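Local coordinates for Dna-binding protein RAP1 (Saccharomyces cerevisiae, PDB 4BJT) that binds DNA at telomeres and repressor/activator sites in yeast and binds the telomere-associated protein Rif1 through its C-terminal domain, at residues Asp62-Pro70 / Phe82-Phe91; Pro159-Leu170 / Lys184-Lys194. All coordinates share one frame; numbering follows the deposited sequence.

Contact 1: residues Asp62-Pro70 / Phe82-Phe91; sequences DPDTISFPP and FFHFGSTRQF
Phe-68 drives its ring into the bend between helix 80-83 and helix 88-99. CZ of Phe-68 meets Phe-82 O at the ring edge, 3.3 Å away, and CE1 of Phe-68 lies 3.5 Å from CZ of Phe-82, whose face it touches off-centre with the two planes inclined at 51°. Ser-87 O sits over one face of Phe-68. This flat, apolar ring is swung away from its own backbone N (chi1 -165°) and so enters the bend among backbone carbonyls. Beside it, Pro-69, entered through a cis peptide bond, rests CB on the edge of Phe-83.

At the start of helix 88-99, Thr-88 OG1 donates to Ile-66 O (2.8 Å), approaching from above the carbonyl plane, while its methyl CG2 faces Pro-63 CB. A small side chain with both a hydroxyl and a methyl suits this spot. Arg-89 grips Asp-64 side-on: NE bonds OD1 at 3.1 Å and NH2 bonds OD2 at 2.8 Å, the latter nearly straight (171°). Pro-63 CG underlies one face of the guanidinium.

Further out, water 1 links Asp-64 OD1 to Arg-89 N, and water 2 links Ile-66 O to Thr-88 N. Asp-62 OD1 closes an Asx turn onto Asp-64 N, and Phe-148 of helix 140-150 backs Ile-66 and Thr-88.

The chemistry thus divides into an aromatic end and a charged end, where two acceptors, Asp-62 OD1 and Asp-64 OD2, lie 3.0 Å apart; Arg-89, whose NH2 also makes a long salt bridge to Asp-62, probably offsets their repulsion.

Contact 2: residues Pro159-Leu170 / Lys184-Lys194; sequences PGIWTHDDDESL and KHGTGRMEMRK
Helix 164-171, begun by a capping box of Thr-163 and Asp-166, packs here across helix 187-198 and the break at Gly-186 that parts it from helix 175-185; Trp-162 lies in the turn leading into helix 164-171. The short segments of the two helices cross at -81°, their axes 11.2 Å apart.

Trp-162 is layered between two side chains. His-185 stacks on one face, its ring centroid 4.1 Å from that of the five-membered ring; on the opposite face Arg-193 lays CD over the five-membered ring in a CH-pi contact, and its guanidinium, parallel to the indole within 9°, lies over CG and CB as an off-centre cation-pi pair. A bend at chi2 (77°) folds the arginine chain over the ring. From there NE and NH2 bind OD1 and OD2 of Asp-167 side-on, each 2.9 Å away, with the carboxylate nearly coplanar; NH1 turns to Thr-131 O and Ser-134 OG.

His-185 uses both ring nitrogens. Its ND1 accepts from Gly-160 N, and NE2 donates to Asp-166 OD2 (2.9 Å), coming from above the carboxylate plane. That same oxygen takes Lys-184 NZ at 2.7 Å on its syn lone pair, as well as Thr-163 N of the capping box, so three donors hold it. The cluster would be expected to favour a charged Asp-166. Gly-160, lacking a side chain, sets its CA against the face of the Arg-189 guanidinium, whose NH1 donates to His-185 O and forms a salt bridge with Glu-55.

Beyond the polar layer, Leu-170 fits CD1 against Met-190 CG (3.5 Å) and CD2 against Arg-193 CG, and Phe-197 and Leu-181 border it. Two salt bridges and the Trp-162 sandwich thus hold helix 164-171 across a helix-break-helix unit of the all-helical Rap1 C-terminal domain.

In the fold
From the N terminus, the chain leaves helix 56-59 and enters contact 1, which closes the loop through residues 71-81 and fastens 62-70 against helix 80-83 and the start of helix 88-99. Helices 108-119, 123-132 and 140-150 follow before contact 2 opens at 159; it closes over the rest of helix 164-171 and most of helix 175-185, bringing helix 187-198 back. The two contacts are in series, neither nested nor crossed, and lie on opposite sides of the chain's centre, about 29 Å between centres. Helix 140-150 reaches both: Phe-148 touches contact 1, while Arg-142 and Tyr-143 touch contact 2.

Contact 1: residues Asp62-Pro70 / Phe82-Phe91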
loop_
_atom_site.group_PDB
_atom_site.type_symbol
_atom_site.label_atom_id
_atom_site.label_comp_id
_atom_site.label_asym_id
_atom_site.label_seq_id
_atom_site.Cartn_x
_atom_site.Cartn_y
_atom_site.Cartn_z
ATOM N N ASP C 62 -16.569 0.245 2.060
ATOM C CA ASP C 62 -17.440 1.140 1.280
ATOM C C ASP C 62 -16.847 2.551 1.302
ATOM O O ASP C 62 -16.750 3.167 2.358
ATOM C CB ASP C 62 -18.847 1.140 1.864
ATOM C CG ASP C 62 -19.851 2.008 1.131
ATOM O OD1 ASP C 62 -19.440 2.767 0.241
ATOM O OD2 ASP C 62 -21.067 1.888 1.417
ATOM N N PRO C 63 -16.367 3.083 0.162
ATOM C CA PRO C 63 -15.750 4.417 0.196
ATOM C C PRO C 63 -16.717 5.534 0.568
ATOM O O PRO C 63 -16.272 6.549 1.087
ATOM C CB PRO C 63 -15.240 4.593 -1.239
ATOM C CG PRO C 63 -16.181 3.778 -2.051
ATOM C CD PRO C 63 -16.445 2.567 -1.216
ATOM N N ASP C 64 -18.021 5.313 0.403
ATOM C CA ASP C 64 -19.014 6.344 0.746
ATOM C C ASP C 64 -19.149 6.547 2.247
ATOM O O ASP C 64 -19.667 7.578 2.660
ATOM C CB ASP C 64 -20.371 5.983 0.164
ATOM C CG ASP C 64 -20.304 5.690 -1.313
ATOM O OD1 ASP C 64 -19.553 6.413 -2.032
ATOM O OD2 ASP C 64 -20.821 4.642 -1.721
ATOM N N THR C 65 -18.640 5.597 3.047
ATOM C CA THR C 65 -18.628 5.681 4.507
ATOM C C THR C 65 -17.442 6.497 4.992
ATOM O O THR C 65 -17.321 6.706 6.191
ATOM C CB THR C 65 -18.579 4.286 5.162
ATOM O OG1 THR C 65 -17.321 3.633 4.942
ATOM C CG2 THR C 65 -19.726 3.408 4.753
ATOM N N ILE C 66 -16.555 6.946 4.072
ATOM C CA ILE C 66 -15.356 7.697 4.421
ATOM C C ILE C 66 -15.539 9.140 3.972
ATOM O O ILE C 66 -15.431 9.435 2.781
ATOM C CB ILE C 66 -14.123 7.055 3.754
ATOM C CG1 ILE C 66 -13.929 5.583 4.209
ATOM C CG2 ILE C 66 -12.854 7.878 4.081
ATOM C CD1 ILE C 66 -12.885 4.812 3.467
ATOM N N SER C 67 -15.770 10.054 4.916
ATOM C CA SER C 67 -15.946 11.465 4.621
ATOM C C SER C 67 -14.642 11.988 3.998
ATOM O O SER C 67 -13.554 11.593 4.427
ATOM C CB SER C 67 -16.276 12.227 5.909
ATOM O OG SER C 67 -16.487 13.599 5.643
ATOM N N PHE C 68 -14.765 12.815 2.960
ATOM C CA PHE C 68 -13.627 13.314 2.193
ATOM C C PHE C 68 -13.431 14.820 2.338
ATOM O O PHE C 68 -14.394 15.598 2.224
ATOM C CB PHE C 68 -13.816 12.964 0.707
ATOM C CG PHE C 68 -12.548 13.104 -0.104
ATOM C CD1 PHE C 68 -11.647 12.064 -0.189
ATOM C CD2 PHE C 68 -12.222 14.304 -0.704
ATOM C CE1 PHE C 68 -10.429 12.220 -0.856
ATOM C CE2 PHE C 68 -11.013 14.455 -1.387
ATOM C CZ PHE C 68 -10.142 13.414 -1.473
ATOM N N PRO C 69 -12.188 15.273 2.548
ATOM C CA PRO C 69 -10.970 14.477 2.729
ATOM C C PRO C 69 -10.899 13.905 4.129
ATOM O O PRO C 69 -11.320 14.554 5.110
ATOM C CB PRO C 69 -9.846 15.490 2.513
ATOM C CG PRO C 69 -10.432 16.777 3.012
ATOM C CD PRO C 69 -11.909 16.719 2.674
ATOM N N PRO C 70 -10.306 12.711 4.262
ATOM C CA PRO C 70 -10.187 12.130 5.590
ATOM C C PRO C 70 -9.187 12.882 6.447
ATOM O O PRO C 70 -8.250 13.448 5.903
ATOM C CB PRO C 70 -9.713 10.696 5.331
ATOM C CG PRO C 70 -9.328 10.623 3.978
ATOM C CD PRO C 70 -9.800 11.807 3.210
ATOM N N PHE C 82 -5.249 16.308 -4.939
ATOM C CA PHE C 82 -5.977 15.292 -4.171
ATOM C C PHE C 82 -7.205 15.897 -3.515
ATOM O O PHE C 82 -8.286 15.310 -3.509
ATOM C CB PHE C 82 -5.047 14.701 -3.097
ATOM C CG PHE C 82 -5.782 13.858 -2.082
ATOM C CD1 PHE C 82 -6.057 12.525 -2.336
ATOM C CD2 PHE C 82 -6.141 14.381 -0.849
ATOM C CE1 PHE C 82 -6.682 11.728 -1.384
ATOM C CE2 PHE C 82 -6.786 13.588 0.102
ATOM C CZ PHE C 82 -7.043 12.254 -0.172
ATOM N N PHE C 83 -7.035 17.078 -2.939
ATOM C CA PHE C 83 -8.142 17.724 -2.213
ATOM C C PHE C 83 -9.262 18.220 -3.129
ATOM O O PHE C 83 -10.315 18.623 -2.629
ATOM C CB PHE C 83 -7.581 18.826 -1.334
ATOM C CG PHE C 83 -6.673 18.278 -0.260
ATOM C CD1 PHE C 83 -7.191 17.706 0.878
ATOM C CD2 PHE C 83 -5.293 18.284 -0.420
ATOM C CE1 PHE C 83 -6.351 17.139 1.845
ATOM C CE2 PHE C 83 -4.451 17.708 0.534
ATOM C CZ PHE C 83 -4.987 17.137 1.669
ATOM N N HIS C 84 -9.034 18.227 -4.446
ATOM C CA HIS C 84 -10.051 18.595 -5.421
ATOM C C HIS C 84 -10.945 17.433 -5.831
ATOM O O HIS C 84 -11.958 17.670 -6.483
ATOM C CB HIS C 84 -9.439 19.285 -6.622
ATOM C CG HIS C 84 -9.060 20.691 -6.276
ATOM N ND1 HIS C 84 -7.780 21.018 -5.902
ATOM C CD2 HIS C 84 -9.839 21.790 -6.166
ATOM C CE1 HIS C 84 -7.791 22.319 -5.652
ATOM N NE2 HIS C 84 -9.017 22.815 -5.736
ATOM N N PHE C 85 -10.638 16.193 -5.401
ATOM C CA PHE C 85 -11.592 15.094 -5.629
ATOM C C PHE C 85 -12.843 15.392 -4.826
ATOM O O PHE C 85 -12.789 16.021 -3.778
ATOM C CB PHE C 85 -11.020 13.749 -5.213
ATOM C CG PHE C 85 -10.007 13.230 -6.197
ATOM C CD1 PHE C 85 -10.393 12.825 -7.467
ATOM C CD2 PHE C 85 -8.692 13.068 -5.836
ATOM C CE1 PHE C 85 -9.446 12.390 -8.395
ATOM C CE2 PHE C 85 -7.748 12.621 -6.754
ATOM C CZ PHE C 85 -8.126 12.265 -8.023
ATOM N N GLY C 86 -13.997 14.969 -5.347
ATOM C CA GLY C 86 -15.267 15.268 -4.709
ATOM C C GLY C 86 -15.724 14.288 -3.657
ATOM O O GLY C 86 -16.694 14.550 -2.929
ATOM N N SER C 87 -15.056 13.138 -3.589
ATOM C CA SER C 87 -15.430 12.070 -2.678
ATOM C C SER C 87 -14.306 11.052 -2.619
ATOM O O SER C 87 -13.454 10.976 -3.520
ATOM C CB SER C 87 -16.707 11.391 -3.187
ATOM O OG SER C 87 -16.493 10.778 -4.454
ATOM N N THR C 88 -14.356 10.195 -1.612
ATOM C CA THR C 88 -13.382 9.113 -1.501
ATOM C C THR C 88 -13.505 8.184 -2.703
ATOM O O THR C 88 -12.498 7.754 -3.258
ATOM C CB THR C 88 -13.556 8.358 -0.179
ATOM O OG1 THR C 88 -13.382 9.300 0.861
ATOM C CG2 THR C 88 -12.565 7.202 -0.030
ATOM N N ARG C 89 -14.746 7.897 -3.130
ATOM C CA ARG C 89 -14.969 7.020 -4.274
ATOM C C ARG C 89 -14.284 7.583 -5.533
ATOM O O ARG C 89 -13.692 6.821 -6.291
ATOM C CB ARG C 89 -16.472 6.806 -4.499
ATOM C CG ARG C 89 -16.782 5.849 -5.629
ATOM C CD ARG C 89 -18.264 5.673 -5.788
ATOM N NE ARG C 89 -18.869 4.908 -4.693
ATOM C CZ ARG C 89 -18.935 3.572 -4.625
ATOM N NH1 ARG C 89 -18.402 2.823 -5.576
ATOM N NH2 ARG C 89 -19.521 2.984 -3.594
ATOM N N GLN C 90 -14.367 8.889 -5.758
ATOM C CA GLN C 90 -13.769 9.480 -6.950
ATOM C C GLN C 90 -12.253 9.291 -6.935
ATOM O O GLN C 90 -11.654 8.927 -7.956
ATOM C CB GLN C 90 -14.152 10.939 -7.111
ATOM C CG GLN C 90 -13.773 11.458 -8.495
ATOM C CD GLN C 90 -14.255 12.868 -8.703
ATOM O OE1 GLN C 90 -14.032 13.721 -7.863
ATOM N NE2 GLN C 90 -15.032 13.118 -9.762
ATOM N N PHE C 91 -11.624 9.518 -5.773
ATOM C CA PHE C 91 -10.186 9.291 -5.621
ATOM C C PHE C 91 -9.846 7.830 -5.890
ATOM O O PHE C 91 -8.931 7.533 -6.655
ATOM C CB PHE C 91 -9.716 9.699 -4.217
ATOM C CG PHE C 91 -8.348 9.175 -3.836
ATOM C CD1 PHE C 91 -7.190 9.759 -4.343
ATOM C CD2 PHE C 91 -8.218 8.100 -2.988
ATOM C CE1 PHE C 91 -5.932 9.260 -4.009
ATOM C CE2 PHE C 91 -6.963 7.585 -2.677
ATOM C CZ PHE C 91 -5.823 8.202 -3.150
HETATM O O HOH W 1 -17.047 8.241 -1.553
HETATM O O HOH W 2 -16.549 10.366 0.376
#

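Contact 2: residues Pro159-Leu170 / Lys184-Lys194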
loop_
_atom_site.group_PDB
_atom_site.type_symbol
_atom_site.label_atom_id
_atom_site.label_comp_id
_atom_site.label_asym_id
_atom_site.label_seq_id
_atom_site.Cartn_x
_atom_site.Cartn_y
_atom_site.Cartn_z
ATOM N N PRO C 159 -3.357 -7.400 5.993
ATOM C CA PRO C 159 -2.578 -8.315 5.134
ATOM C C PRO C 159 -2.014 -7.613 3.896
ATOM O O PRO C 159 -2.719 -6.863 3.198
ATOM C CB PRO C 159 -3.617 -9.375 4.745
ATOM C CG PRO C 159 -4.563 -9.397 5.888
ATOM C CD PRO C 159 -4.712 -7.929 6.224
ATOM N N GLY C 160 -0.742 -7.831 3.632
ATOM C CA GLY C 160 -0.049 -7.223 2.503
ATOM C C GLY C 160 0.642 -5.911 2.799
ATOM O O GLY C 160 1.422 -5.435 1.975
ATOM N N ILE C 161 0.365 -5.294 3.957
ATOM C CA ILE C 161 0.970 -4.016 4.318
ATOM C C ILE C 161 1.954 -4.270 5.422
ATOM O O ILE C 161 1.572 -4.532 6.559
ATOM C CB ILE C 161 -0.139 -3.000 4.740
ATOM C CG1 ILE C 161 -1.183 -2.868 3.616
ATOM C CG2 ILE C 161 0.489 -1.653 5.145
ATOM C CD1 ILE C 161 -2.243 -1.838 3.838
ATOM N N TRP C 162 3.249 -4.259 5.070
ATOM C CA TRP C 162 4.300 -4.552 6.022
ATOM C C TRP C 162 4.636 -3.345 6.879
ATOM O O TRP C 162 5.105 -2.335 6.369
ATOM C CB TRP C 162 5.561 -5.037 5.290
ATOM C CG TRP C 162 5.399 -6.395 4.705
ATOM C CD1 TRP C 162 4.856 -6.722 3.502
ATOM C CD2 TRP C 162 5.814 -7.626 5.305
ATOM N NE1 TRP C 162 4.870 -8.085 3.331
ATOM C CE2 TRP C 162 5.450 -8.668 4.429
ATOM C CE3 TRP C 162 6.474 -7.942 6.493
ATOM C CZ2 TRP C 162 5.714 -10.011 4.711
ATOM C CZ3 TRP C 162 6.767 -9.262 6.751
ATOM C CH2 TRP C 162 6.336 -10.285 5.896
ATOM N N THR C 163 4.482 -3.476 8.179
ATOM C CA THR C 163 4.860 -2.423 9.109
ATOM C C THR C 163 6.301 -2.627 9.599
ATOM O O THR C 163 6.908 -3.690 9.421
ATOM C CB THR C 163 3.919 -2.429 10.298
ATOM O OG1 THR C 163 4.079 -3.677 10.966
ATOM C CG2 THR C 163 2.471 -2.227 9.889
ATOM N N HIS C 164 6.817 -1.618 10.308
ATOM C CA HIS C 164 8.143 -1.725 10.918
ATOM C C HIS C 164 8.196 -2.917 11.866
ATOM O O HIS C 164 9.142 -3.704 11.817
ATOM C CB HIS C 164 8.483 -0.427 11.661
ATOM C CG HIS C 164 9.766 -0.513 12.430
ATOM N ND1 HIS C 164 10.995 -0.373 11.804
ATOM C CD2 HIS C 164 9.970 -0.777 13.742
ATOM C CE1 HIS C 164 11.907 -0.538 12.756
ATOM N NE2 HIS C 164 11.336 -0.773 13.940
ATOM N N ASP C 165 7.153 -3.092 12.698
ATOM C CA ASP C 165 7.079 -4.222 13.621
ATOM C C ASP C 165 7.092 -5.563 12.894
ATOM O O ASP C 165 7.698 -6.511 13.368
ATOM C CB ASP C 165 5.825 -4.115 14.508
ATOM C CG ASP C 165 5.904 -3.029 15.571
ATOM O OD1 ASP C 165 7.018 -2.472 15.780
ATOM O OD2 ASP C 165 4.866 -2.764 16.228
ATOM N N ASP C 166 6.402 -5.646 11.752
ATOM C CA ASP C 166 6.380 -6.873 10.965
ATOM C C ASP C 166 7.782 -7.200 10.460
ATOM O O ASP C 166 8.185 -8.356 10.498
ATOM C CB ASP C 166 5.447 -6.754 9.748
ATOM C CG ASP C 166 3.977 -6.671 10.045
ATOM O OD1 ASP C 166 3.575 -7.057 11.150
ATOM O OD2 ASP C 166 3.197 -6.265 9.126
ATOM N N ASP C 167 8.503 -6.190 9.954
ATOM C CA ASP C 167 9.866 -6.413 9.451
ATOM C C ASP C 167 10.815 -6.841 10.575
ATOM O O ASP C 167 11.653 -7.705 10.356
ATOM C CB ASP C 167 10.384 -5.190 8.703
ATOM C CG ASP C 167 9.747 -4.986 7.340
ATOM O OD1 ASP C 167 9.272 -5.981 6.749
ATOM O OD2 ASP C 167 9.772 -3.821 6.828
ATOM N N GLU C 168 10.619 -6.322 11.782
ATOM C CA GLU C 168 11.411 -6.743 12.936
ATOM C C GLU C 168 11.077 -8.193 13.320
ATOM O O GLU C 168 11.993 -8.983 13.595
ATOM C CB GLU C 168 11.199 -5.772 14.108
ATOM C CG GLU C 168 11.799 -4.400 13.853
ATOM C CD GLU C 168 13.310 -4.349 13.682
ATOM O OE1 GLU C 168 14.013 -5.225 14.238
ATOM O OE2 GLU C 168 13.793 -3.430 12.982
ATOM N N SER C 169 9.791 -8.582 13.261
ATOM C CA SER C 169 9.405 -9.971 13.523
ATOM C C SER C 169 10.037 -10.912 12.510
ATOM O O SER C 169 10.498 -12.008 12.883
ATOM C CB SER C 169 7.884 -10.137 13.475
ATOM O OG SER C 169 7.271 -9.503 14.584
ATOM N N LEU C 170 10.106 -10.485 11.243
ATOM C CA LEU C 170 10.684 -11.304 10.185
ATOM C C LEU C 170 12.156 -11.626 10.475
ATOM O O LEU C 170 12.575 -12.762 10.312
ATOM C CB LEU C 170 10.539 -10.575 8.834
ATOM C CG LEU C 170 10.990 -11.351 7.606
ATOM C CD1 LEU C 170 10.241 -12.681 7.500
ATOM C CD2 LEU C 170 10.805 -10.522 6.362
ATOM N N LYS C 184 -0.782 -13.234 9.322
ATOM C CA LYS C 184 -1.148 -11.944 8.769
ATOM C C LYS C 184 -0.968 -11.866 7.268
ATOM O O LYS C 184 -1.881 -11.459 6.556
ATOM C CB LYS C 184 -0.342 -10.833 9.464
ATOM C CG LYS C 184 -0.620 -9.434 8.952
ATOM C CD LYS C 184 0.210 -8.403 9.694
ATOM C CE LYS C 184 -0.214 -7.012 9.297
ATOM N NZ LYS C 184 0.605 -5.970 9.979
ATOM N N HIS C 185 0.240 -12.175 6.789
ATOM C CA HIS C 185 0.611 -11.969 5.386
ATOM C C HIS C 185 0.607 -13.201 4.497
ATOM O O HIS C 185 0.552 -13.047 3.280
ATOM C CB HIS C 185 1.999 -11.333 5.338
ATOM C CG HIS C 185 2.049 -9.956 5.924
ATOM N ND1 HIS C 185 1.235 -8.944 5.451
ATOM C CD2 HIS C 185 2.836 -9.459 6.903
ATOM C CE1 HIS C 185 1.530 -7.880 6.184
ATOM N NE2 HIS C 185 2.516 -8.144 7.039
ATOM N N GLY C 186 0.755 -14.374 5.094
ATOM C CA GLY C 186 0.895 -15.630 4.385
ATOM C C GLY C 186 2.340 -15.959 4.064
ATOM O O GLY C 186 3.231 -15.101 4.115
ATOM N N THR C 187 2.563 -17.224 3.716
ATOM C CA THR C 187 3.889 -17.724 3.403
ATOM C C THR C 187 4.503 -17.085 2.172
ATOM O O THR C 187 5.690 -16.746 2.187
ATOM C CB THR C 187 3.818 -19.235 3.180
ATOM O OG1 THR C 187 3.060 -19.810 4.243
ATOM C CG2 THR C 187 5.187 -19.866 3.102
ATOM N N GLY C 188 3.713 -16.957 1.114
ATOM C CA GLY C 188 4.197 -16.386 -0.139
ATOM C C GLY C 188 4.735 -14.988 0.039
ATOM O O GLY C 188 5.834 -14.664 -0.421
ATOM N N ARG C 189 3.970 -14.136 0.740
ATOM C CA ARG C 189 4.443 -12.764 1.007
ATOM C C ARG C 189 5.667 -12.754 1.914
ATOM O O ARG C 189 6.562 -11.918 1.733
ATOM C CB ARG C 189 3.350 -11.916 1.669
ATOM C CG ARG C 189 2.180 -11.624 0.765
ATOM C CD ARG C 189 1.424 -10.425 1.277
ATOM N NE ARG C 189 0.235 -10.110 0.490
ATOM C CZ ARG C 189 -1.018 -10.492 0.776
ATOM N NH1 ARG C 189 -1.271 -11.247 1.847
ATOM N NH2 ARG C 189 -2.027 -10.108 -0.002
ATOM N N MET C 190 5.681 -13.636 2.918
ATOM C CA MET C 190 6.820 -13.722 3.829
ATOM C C MET C 190 8.097 -14.103 3.078
ATOM O O MET C 190 9.132 -13.453 3.274
ATOM C CB MET C 190 6.572 -14.638 5.008
ATOM C CG MET C 190 7.751 -14.626 5.940
ATOM S SD MET C 190 7.582 -15.604 7.401
ATOM C CE MET C 190 7.735 -17.278 6.691
ATOM N N GLU C 191 7.999 -15.056 2.153
ATOM C CA GLU C 191 9.158 -15.454 1.357
ATOM C C GLU C 191 9.605 -14.294 0.455
ATOM O O GLU C 191 10.818 -14.051 0.330
ATOM C CB GLU C 191 8.871 -16.709 0.544
ATOM C CG GLU C 191 8.727 -17.943 1.414
ATOM C CD GLU C 191 9.919 -18.336 2.271
ATOM O OE1 GLU C 191 11.061 -17.941 1.938
ATOM O OE2 GLU C 191 9.708 -19.050 3.279
ATOM N N MET C 192 8.650 -13.554 -0.150
ATOM C CA MET C 192 9.038 -12.416 -0.982
ATOM C C MET C 192 9.772 -11.362 -0.137
ATOM O O MET C 192 10.797 -10.809 -0.569
ATOM C CB MET C 192 7.841 -11.773 -1.678
ATOM C CG MET C 192 8.284 -10.658 -2.617
ATOM S SD MET C 192 6.950 -9.868 -3.515
ATOM C CE MET C 192 6.837 -10.933 -4.884
ATOM N N ARG C 193 9.251 -11.080 1.060
ATOM C CA ARG C 193 9.841 -10.073 1.947
ATOM C C ARG C 193 11.279 -10.456 2.350
ATOM O O ARG C 193 12.201 -9.616 2.350
ATOM C CB ARG C 193 8.951 -9.876 3.195
ATOM C CG ARG C 193 9.234 -8.572 3.934
ATOM C CD ARG C 193 8.623 -7.385 3.214
ATOM N NE ARG C 193 8.800 -6.122 3.924
ATOM C CZ ARG C 193 8.628 -4.922 3.370
ATOM N NH1 ARG C 193 8.210 -4.814 2.111
ATOM N NH2 ARG C 193 8.865 -3.813 4.075
ATOM N N LYS C 194 11.483 -11.723 2.633
ATOM C CA LYS C 194 12.824 -12.246 2.933
ATOM C C LYS C 194 13.770 -12.055 1.763
ATOM O O LYS C 194 14.929 -11.649 1.977
ATOM C CB LYS C 194 12.761 -13.735 3.290
ATOM C CG LYS C 194 12.138 -14.000 4.631
ATOM C CD LYS C 194 12.302 -15.485 5.014
ATOM C CE LYS C 194 11.762 -15.764 6.386
ATOM N NZ LYS C 194 11.657 -17.225 6.662
HETATM O O HOH W 3 -0.467 -3.741 8.331
HETATM O O HOH W 4 5.668 -9.334 0.828
#